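Molybdenum-binding-protein (Azotobacter vinelandii, PDB 1H9J) binds molybdate at sites shared between the subunits of a trimer and probably serves in molybdenum storage and homeostasis inside the cell. Local coordinates at residues A95-V100 and M113-A118; S7-F12 and V62-V67; G86-I91 and L122-G127. One frame throughout, in Å; residues are numbered along the deposited sequence.

Interaction 1: A95-V100 and M113-A118. With MOO (molybdate ion), chain C; MOO (molybdate ion), chain B.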
loop_
_atom_site.group_PDB
_atom_site.type_symbol
_atom_site.label_atom_id
_atom_site.label_comp_id
_atom_site.label_asym_id
_atom_site.label_seq_id
_atom_site.Cartn_x
_atom_site.Cartn_y
_atom_site.Cartn_z
ATOM N N ALA A 95 -15.367 2.706 13.641
ATOM C CA ALA A 95 -14.910 3.201 14.945
ATOM C C ALA A 95 -13.790 4.250 14.783
ATOM O O ALA A 95 -14.020 5.353 15.268
ATOM C CB ALA A 95 -14.354 2.085 15.842
ATOM N N VAL A 96 -12.779 3.889 14.055
ATOM C CA VAL A 96 -11.743 4.784 13.617
ATOM C C VAL A 96 -11.832 5.046 12.111
ATOM O O VAL A 96 -11.441 6.113 11.599
ATOM C CB VAL A 96 -10.275 4.460 13.871
ATOM C CG1 VAL A 96 -10.054 4.665 15.333
ATOM C CG2 VAL A 96 -9.858 3.013 13.718
ATOM N N ASN A 97 -12.246 4.026 11.385
ATOM C CA ASN A 97 -12.334 4.200 9.905
ATOM C C ASN A 97 -13.785 4.366 9.450
ATOM O O ASN A 97 -14.773 3.991 10.071
ATOM C CB ASN A 97 -11.718 2.968 9.264
ATOM C CG ASN A 97 -10.223 2.951 9.388
ATOM O OD1 ASN A 97 -9.610 3.943 8.966
ATOM N ND2 ASN A 97 -9.602 1.902 9.928
ATOM N N ALA A 98 -13.827 4.707 8.147
ATOM C CA ALA A 98 -15.090 4.830 7.409
ATOM C C ALA A 98 -14.922 4.418 5.948
ATOM O O ALA A 98 -13.886 4.735 5.335
ATOM C CB ALA A 98 -15.518 6.297 7.366
ATOM N N GLU A 99 -15.999 3.947 5.343
ATOM C CA GLU A 99 -16.009 3.548 3.945
ATOM C C GLU A 99 -16.747 4.599 3.117
ATOM O O GLU A 99 -17.883 4.880 3.490
ATOM C CB GLU A 99 -16.795 2.205 3.765
ATOM C CG GLU A 99 -16.077 1.016 4.385
ATOM C CD GLU A 99 -16.879 -0.261 4.123
ATOM O OE1 GLU A 99 -17.617 -0.356 3.117
ATOM O OE2 GLU A 99 -16.791 -1.160 4.997
ATOM N N VAL A 100 -16.107 5.237 2.153
ATOM C CA VAL A 100 -16.774 6.244 1.328
ATOM C C VAL A 100 -16.868 5.704 -0.092
ATOM O O VAL A 100 -15.832 5.380 -0.685
ATOM C CB VAL A 100 -15.949 7.530 1.339
ATOM C CG1 VAL A 100 -16.564 8.662 0.549
ATOM C CG2 VAL A 100 -15.766 8.032 2.780
ATOM N N MET A 113 -11.363 3.553 1.892
ATOM C CA MET A 113 -11.403 3.440 3.361
ATOM C C MET A 113 -10.512 4.553 3.929
ATOM O O MET A 113 -9.355 4.647 3.452
ATOM C CB MET A 113 -10.863 2.104 3.843
ATOM C CG MET A 113 -10.927 1.708 5.309
ATOM S SD MET A 113 -12.592 1.564 5.962
ATOM C CE MET A 113 -12.934 -0.162 5.592
ATOM N N VAL A 114 -11.105 5.491 4.675
ATOM C CA VAL A 114 -10.280 6.600 5.234
ATOM C C VAL A 114 -10.567 6.741 6.727
ATOM O O VAL A 114 -11.419 6.018 7.253
ATOM C CB VAL A 114 -10.565 7.929 4.503
ATOM C CG1 VAL A 114 -10.143 7.828 3.041
ATOM C CG2 VAL A 114 -12.042 8.297 4.580
ATOM N N THR A 115 -9.920 7.645 7.452
ATOM C CA THR A 115 -10.266 7.712 8.890
ATOM C C THR A 115 -11.572 8.466 8.977
ATOM O O THR A 115 -11.912 9.322 8.136
ATOM C CB THR A 115 -9.162 8.463 9.673
ATOM O OG1 THR A 115 -8.992 9.737 9.056
ATOM C CG2 THR A 115 -7.852 7.710 9.731
ATOM N N LYS A 116 -12.330 8.299 10.093
ATOM C CA LYS A 116 -13.508 9.115 10.278
ATOM C C LYS A 116 -13.080 10.577 10.479
ATOM O O LYS A 116 -13.867 11.445 10.129
ATOM C CB LYS A 116 -14.378 8.659 11.439
ATOM C CG LYS A 116 -13.747 8.778 12.812
ATOM C CD LYS A 116 -14.649 8.156 13.877
ATOM C CE LYS A 116 -14.152 8.566 15.254
ATOM N NZ LYS A 116 -14.811 7.789 16.346
ATOM N N GLU A 117 -11.834 10.828 10.972
ATOM C CA GLU A 117 -11.444 12.250 11.056
ATOM C C GLU A 117 -11.335 12.893 9.665
ATOM O O GLU A 117 -11.706 14.068 9.526
ATOM C CB GLU A 117 -10.128 12.493 11.800
ATOM C CG GLU A 117 -10.229 12.110 13.275
ATOM C CD GLU A 117 -9.950 10.651 13.566
ATOM O OE1 GLU A 117 -9.800 9.745 12.707
ATOM O OE2 GLU A 117 -9.870 10.356 14.789
ATOM N N ALA A 118 -10.856 12.189 8.667
ATOM C CA ALA A 118 -10.716 12.672 7.285
ATOM C C ALA A 118 -12.099 13.012 6.747
ATOM O O ALA A 118 -12.258 14.010 6.033
ATOM C CB ALA A 118 -10.000 11.589 6.445
HETATM MO MO MOO C . -6.319 8.351 5.636
HETATM O O1 MOO C . -6.496 8.866 3.949
HETATM O O2 MOO C . -6.475 6.577 5.734
HETATM O O3 MOO C . -4.648 8.646 6.242
HETATM O O4 MOO C . -7.554 9.117 6.655
HETATM MO MO MOO B . -12.369 -0.236 12.495
HETATM O O1 MOO B . -11.097 -0.177 11.275
HETATM O O2 MOO B . -13.562 -1.405 12.107
#
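N97 and E99 face T115 and M113 as antiparallel non-hydrogen-bonded pairs on either side of the hydrogen-bonded pair A98 and V114, in a twisted ladder whose short strand axes run at 138°. A98 N gives to V114 O at 2.9 Å, and V114 N returns the bond to A98 O. The ladder runs on past the strand end, where N of K116, the first residue of the helix, reaches V96 O at 2.8 Å. In one of two modelled conformers, hence tentatively, the extended K116 side chain brings NZ to A95 O.

M113 makes the largest contribution of any one residue. Its CG is anti to the backbone N (chi1 -174°), and two further bends fold the thioether back across the partner strand. SD comes to 3.5 Å from A98 O and also meets N97 CB, while CE lies 3.6 Å from E99 CG.

The polar side chains turn to two different anions. N97 sends ND2 in a nearly straight bond to O1 of one molybdate at 2.9 Å, an ion also gripped by N97 of the second and third subunits. T115 holds O4 of another with two donors, its backbone N and OG1, the latter at 2.9 Å. The same OG1 accepts from A118 N at 3.1 Å and so caps the helix; one hydroxyl thus ties the helix start to the ion. S7, R9, K63 and A64 of the second subunit complete that site.

The hairpin of strands 97-104 and 109-115 passes straight into helix 116-122. V119 of this helix covers A98, V100 and V114 on one face of the hairpin, and N97 and M113 pack against neighbouring subunits.

Interaction 2: S7-F12 and V62-V67. With MOO (molybdate ion), chain D.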
loop_
_atom_site.group_PDB
_atom_site.type_symbol
_atom_site.label_atom_id
_atom_site.label_comp_id
_atom_site.label_asym_id
_atom_site.label_seq_id
_atom_site.Cartn_x
_atom_site.Cartn_y
_atom_site.Cartn_z
ATOM N N SER A 7 -11.545 -9.917 -2.155
ATOM C CA SER A 7 -11.983 -8.999 -1.088
ATOM C C SER A 7 -12.014 -7.534 -1.475
ATOM O O SER A 7 -12.732 -6.719 -0.876
ATOM C CB SER A 7 -11.011 -9.219 0.087
ATOM O OG SER A 7 -9.643 -8.905 -0.222
ATOM N N ALA A 8 -11.141 -7.166 -2.403
ATOM C CA ALA A 8 -11.036 -5.749 -2.782
ATOM C C ALA A 8 -12.396 -5.162 -3.072
ATOM O O ALA A 8 -13.212 -5.715 -3.816
ATOM C CB ALA A 8 -10.110 -5.582 -4.001
ATOM N N ARG A 9 -12.576 -3.916 -2.572
ATOM C CA ARG A 9 -13.863 -3.284 -2.788
ATOM C C ARG A 9 -14.008 -2.818 -4.235
ATOM O O ARG A 9 -15.117 -2.449 -4.619
ATOM C CB ARG A 9 -14.153 -2.138 -1.823
ATOM C CG ARG A 9 -14.310 -2.529 -0.356
ATOM C CD ARG A 9 -15.360 -3.596 -0.132
ATOM N NE ARG A 9 -15.073 -4.941 -0.544
ATOM C CZ ARG A 9 -15.960 -5.875 -0.890
ATOM N NH1 ARG A 9 -17.280 -5.554 -0.839
ATOM N NH2 ARG A 9 -15.641 -7.080 -1.263
ATOM N N ASN A 10 -12.931 -2.616 -4.961
ATOM C CA ASN A 10 -13.009 -2.095 -6.296
ATOM C C ASN A 10 -12.361 -3.067 -7.306
ATOM O O ASN A 10 -11.252 -3.537 -7.101
ATOM C CB ASN A 10 -12.125 -0.819 -6.423
ATOM C CG ASN A 10 -12.622 0.207 -5.396
ATOM O OD1 ASN A 10 -13.765 0.663 -5.381
ATOM N ND2 ASN A 10 -11.778 0.480 -4.420
ATOM N N VAL A 11 -13.251 -3.676 -8.106
ATOM C CA VAL A 11 -12.882 -4.577 -9.191
ATOM C C VAL A 11 -13.605 -4.113 -10.472
ATOM O O VAL A 11 -14.841 -4.166 -10.571
ATOM C CB VAL A 11 -13.337 -6.013 -8.911
ATOM C CG1 VAL A 11 -13.010 -7.039 -9.993
ATOM C CG2 VAL A 11 -12.795 -6.544 -7.575
ATOM N N PHE A 12 -12.823 -3.522 -11.361
ATOM C CA PHE A 12 -13.371 -2.914 -12.579
ATOM C C PHE A 12 -13.021 -3.753 -13.801
ATOM O O PHE A 12 -11.885 -4.226 -13.933
ATOM C CB PHE A 12 -12.763 -1.528 -12.812
ATOM C CG PHE A 12 -12.951 -0.595 -11.644
ATOM C CD1 PHE A 12 -11.865 -0.156 -10.904
ATOM C CD2 PHE A 12 -14.230 -0.177 -11.337
ATOM C CE1 PHE A 12 -12.070 0.721 -9.851
ATOM C CE2 PHE A 12 -14.455 0.671 -10.257
ATOM C CZ PHE A 12 -13.362 1.106 -9.537
ATOM N N VAL A 62 -8.472 -2.789 -6.960
ATOM C CA VAL A 62 -7.870 -1.816 -6.044
ATOM C C VAL A 62 -8.460 -1.950 -4.631
ATOM O O VAL A 62 -9.664 -1.901 -4.493
ATOM C CB VAL A 62 -8.125 -0.395 -6.583
ATOM C CG1 VAL A 62 -7.503 0.621 -5.594
ATOM C CG2 VAL A 62 -7.447 -0.193 -7.923
ATOM N N LYS A 63 -7.613 -2.276 -3.635
ATOM C CA LYS A 63 -8.173 -2.358 -2.276
ATOM C C LYS A 63 -8.613 -0.971 -1.803
ATOM O O LYS A 63 -7.974 0.048 -2.000
ATOM C CB LYS A 63 -7.038 -2.875 -1.394
ATOM C CG LYS A 63 -7.468 -3.704 -0.190
ATOM C CD LYS A 63 -6.118 -4.068 0.469
ATOM C CE LYS A 63 -6.355 -5.401 1.180
ATOM N NZ LYS A 63 -7.219 -5.116 2.366
ATOM N N ALA A 64 -9.680 -0.983 -0.981
ATOM C CA ALA A 64 -10.182 0.288 -0.432
ATOM C C ALA A 64 -9.211 1.203 0.245
ATOM O O ALA A 64 -9.175 2.425 -0.005
ATOM C CB ALA A 64 -11.313 -0.091 0.536
ATOM N N PRO A 65 -8.364 0.738 1.174
ATOM C CA PRO A 65 -7.397 1.569 1.872
ATOM C C PRO A 65 -6.345 2.139 0.972
ATOM O O PRO A 65 -5.473 2.884 1.466
ATOM C CB PRO A 65 -6.771 0.693 2.945
ATOM C CG PRO A 65 -7.370 -0.637 2.800
ATOM C CD PRO A 65 -8.328 -0.655 1.637
ATOM N N TRP A 66 -6.199 1.696 -0.260
ATOM C CA TRP A 66 -5.221 2.236 -1.170
ATOM C C TRP A 66 -5.762 3.477 -1.862
ATOM O O TRP A 66 -5.011 4.082 -2.630
ATOM C CB TRP A 66 -4.866 1.171 -2.217
ATOM C CG TRP A 66 -4.278 -0.102 -1.653
ATOM C CD1 TRP A 66 -3.876 -0.295 -0.358
ATOM C CD2 TRP A 66 -3.999 -1.330 -2.336
ATOM N NE1 TRP A 66 -3.383 -1.559 -0.190
ATOM C CE2 TRP A 66 -3.435 -2.213 -1.392
ATOM C CE3 TRP A 66 -4.180 -1.766 -3.663
ATOM C CZ2 TRP A 66 -3.064 -3.512 -1.715
ATOM C CZ3 TRP A 66 -3.780 -3.065 -3.970
ATOM C CH2 TRP A 66 -3.220 -3.927 -3.013
ATOM N N VAL A 67 -7.019 3.861 -1.728
ATOM C CA VAL A 67 -7.583 5.028 -2.398
ATOM C C VAL A 67 -7.647 6.234 -1.479
ATOM O O VAL A 67 -8.312 6.153 -0.423
ATOM C CB VAL A 67 -9.041 4.712 -2.872
ATOM C CG1 VAL A 67 -9.658 5.889 -3.639
ATOM C CG2 VAL A 67 -8.981 3.419 -3.690
HETATM MO MO MOO D . -10.848 -4.775 0.974
HETATM O O1 MOO D . -9.922 -6.150 0.347
HETATM O O2 MOO D . -9.886 -3.927 2.214
HETATM O O3 MOO D . -11.085 -3.512 -0.289
HETATM O O4 MOO D . -12.382 -5.325 1.678
#
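N10 and V62 form an antiparallel hydrogen-bonded pair, and backbone bonds make up the first group of interactions here. V62 N gives to N10 O at 2.9 Å; the return bond from N10 N to V62 O is weak. The side chain of N10 reinforces it, ND2 reaching V62 O at 3.2 Å from above the carbonyl plane. CG anti to the carbonyl carbon (chi1 -58°) turns the amide across to V62, and OD1 accepts from T111 N.

The second group surrounds molybdate, which both segments grasp. R9 N and A64 N converge on O3, A64 N almost perfectly straight (178°) at 3.0 Å and R9 N at 2.8 Å. S7 OG donates to O1 at 2.8 Å. The K63 chain curls at its last torsion (chi4 -72°), bringing NZ to O2 at 2.9 Å; this ammonium also bonds M113 O of the third subunit, and T115 OG1 of that subunit adds a further donor to the ion.

The third group centres on the R9 side chain. R9 folds back on its own segment, NE and NH2 both gripping S7 O from one face of that carbonyl, with the oxygen in the guanidinium plane and NE at 3.0 Å. NH2 also forms a salt bridge with E121 of the third subunit, while R9 CG rests on A64 CB at 4.0 Å. A leucine here would probably leave E121 without its charge mate and the S7 carbonyl freer to turn, disturbing one wall of the anion site.

The pair joins strands 10-21 and 57-62, adjacent in a five-stranded antiparallel sheet. V62 and V67 pack on I134 of strand 129-134, and N10 and A64 on strand 109-115.

Interaction 3: G86-I91 and L122-G127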
loop_
_atom_site.group_PDB
_atom_site.type_symbol
_atom_site.label_atom_id
_atom_site.label_comp_id
_atom_site.label_asym_id
_atom_site.label_seq_id
_atom_site.Cartn_x
_atom_site.Cartn_y
_atom_site.Cartn_z
ATOM N N GLY A 86 -15.540 12.633 -8.799
ATOM C CA GLY A 86 -16.884 12.066 -8.686
ATOM C C GLY A 86 -17.642 12.782 -7.562
ATOM O O GLY A 86 -17.295 13.906 -7.165
ATOM N N THR A 87 -18.810 12.212 -7.259
ATOM C CA THR A 87 -19.639 12.754 -6.192
ATOM C C THR A 87 -19.858 11.698 -5.124
ATOM O O THR A 87 -20.000 10.527 -5.456
ATOM C CB THR A 87 -21.012 13.262 -6.712
ATOM O OG1 THR A 87 -21.665 12.200 -7.397
ATOM C CG2 THR A 87 -20.835 14.402 -7.702
ATOM N N VAL A 88 -19.907 12.117 -3.870
ATOM C CA VAL A 88 -20.121 11.150 -2.781
ATOM C C VAL A 88 -21.518 10.554 -2.859
ATOM O O VAL A 88 -22.484 11.322 -2.832
ATOM C CB VAL A 88 -19.946 11.861 -1.436
ATOM C CG1 VAL A 88 -20.353 11.023 -0.214
ATOM C CG2 VAL A 88 -18.471 12.260 -1.294
ATOM N N LYS A 89 -21.594 9.221 -2.819
ATOM C CA LYS A 89 -22.869 8.519 -2.823
ATOM C C LYS A 89 -23.213 7.900 -1.462
ATOM O O LYS A 89 -24.338 7.966 -0.959
ATOM C CB LYS A 89 -22.784 7.391 -3.859
ATOM C CG LYS A 89 -24.018 6.479 -3.850
ATOM C CD LYS A 89 -23.861 5.466 -4.989
ATOM C CE LYS A 89 -25.200 4.800 -5.297
ATOM N NZ LYS A 89 -24.979 3.383 -5.700
ATOM N N THR A 90 -22.254 7.196 -0.824
ATOM C CA THR A 90 -22.448 6.529 0.454
ATOM C C THR A 90 -21.242 6.655 1.414
ATOM O O THR A 90 -20.119 6.847 0.943
ATOM C CB THR A 90 -22.654 4.988 0.240
ATOM O OG1 THR A 90 -23.716 4.842 -0.738
ATOM C CG2 THR A 90 -23.018 4.281 1.519
ATOM N N ILE A 91 -21.451 6.937 2.681
ATOM C CA ILE A 91 -20.503 6.880 3.773
ATOM C C ILE A 91 -21.062 6.012 4.900
ATOM O O ILE A 91 -22.198 6.117 5.351
ATOM C CB ILE A 91 -20.231 8.288 4.370
ATOM C CG1 ILE A 91 -20.075 9.385 3.327
ATOM C CG2 ILE A 91 -19.011 8.193 5.290
ATOM C CD1 ILE A 91 -20.060 10.838 3.789
ATOM N N LEU A 122 -12.790 16.847 5.685
ATOM C CA LEU A 122 -13.123 17.109 4.288
ATOM C C LEU A 122 -14.569 17.593 4.119
ATOM O O LEU A 122 -14.910 18.038 2.988
ATOM C CB LEU A 122 -12.840 15.870 3.427
ATOM C CG LEU A 122 -11.353 15.486 3.356
ATOM C CD1 LEU A 122 -11.145 14.258 2.490
ATOM C CD2 LEU A 122 -10.522 16.629 2.776
ATOM N N GLY A 123 -15.406 17.423 5.093
ATOM C CA GLY A 123 -16.803 17.883 4.983
ATOM C C GLY A 123 -17.623 17.008 4.036
ATOM O O GLY A 123 -18.670 17.456 3.524
ATOM N N LEU A 124 -17.217 15.742 3.948
ATOM C CA LEU A 124 -17.929 14.866 3.044
ATOM C C LEU A 124 -19.378 14.604 3.500
ATOM O O LEU A 124 -19.681 14.357 4.650
ATOM C CB LEU A 124 -17.198 13.544 2.790
ATOM C CG LEU A 124 -15.757 13.676 2.280
ATOM C CD1 LEU A 124 -15.188 12.256 2.200
ATOM C CD2 LEU A 124 -15.644 14.315 0.896
ATOM N N LYS A 125 -20.218 14.439 2.498
ATOM C CA LYS A 125 -21.666 14.408 2.541
ATOM C C LYS A 125 -22.193 14.003 1.173
ATOM O O LYS A 125 -21.600 14.336 0.147
ATOM C CB LYS A 125 -21.928 15.864 2.897
ATOM C CG LYS A 125 -22.336 16.909 1.917
ATOM C CD LYS A 125 -22.094 18.265 2.585
ATOM C CE LYS A 125 -23.116 19.312 2.194
ATOM N NZ LYS A 125 -23.299 20.365 3.242
ATOM N N PRO A 126 -23.340 13.316 1.108
ATOM C CA PRO A 126 -23.904 12.894 -0.153
ATOM C C PRO A 126 -23.944 14.052 -1.137
ATOM O O PRO A 126 -24.483 15.109 -0.767
ATOM C CB PRO A 126 -25.281 12.360 0.223
ATOM C CG PRO A 126 -25.172 11.992 1.668
ATOM C CD PRO A 126 -24.153 12.923 2.287
ATOM N N GLY A 127 -23.419 13.915 -2.339
ATOM C CA GLY A 127 -23.454 14.996 -3.307
ATOM C C GLY A 127 -22.234 15.896 -3.366
ATOM O O GLY A 127 -22.016 16.600 -4.367
#
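V88 and I91 receive the loop L124-G127 where a classic beta bulge interrupts the regular alternation of strand 82-93, within the second TOBE domain, a family related to the OB fold. K89 and T90 both face T101 at the bulge, so that V88 and I91, three positions apart, point their side chains at the same loop.

A single hydrogen bond joins the two segments: G127 N gives to V88 O at 2.8 Å, nearly straight (168°) and in the carbonyl plane. P126 CA adds a CA-H...O contact to the same oxygen at 3.4 Å. G127 has a positive phi (95°), a conformation in which a side chain would be jammed against the preceding carbonyl.

The isopropyl group of V88 presses on the K125 carbonyl, CB lying 3.4 Å from K125 O. Its CG2 meets L124 CD2 at 4.1 Å, the two side chains crossing at about a right angle. I91, with CG1 anti to the carbonyl carbon (chi1 -42°), carries CD1 to 3.6 Å from L124 O, and this methyl also touches L124 CB.

The loop starts from a Schellman motif at G123, closing helix 116-122, and leads into strand 129-134. That strand pairs with one side of strand 82-93, while strand 97-104 lies along the other, its L102 and V100 packing on V88 and I91.

In the fold
Interactions 1 and 2 lie in different TOBE domains, with centres about 15 Å apart, yet they touch directly: M113 N is 3.1 Å from A64 O, a probable hydrogen bond. They also meet at the ligand: a molybdate site built on S7, R9, K63 and A64 in one subunit is closed by T115 of another, so that interactions 1 and 2 contribute to one site across a subunit boundary. Interaction 3 encloses interaction 1 along the chain, about 13 Å away between centres. Here V100 CG1 meets L124 CD1 at 4.2 Å. Interactions 2 and 3 do not touch, their nearest atoms being about 9 Å apart.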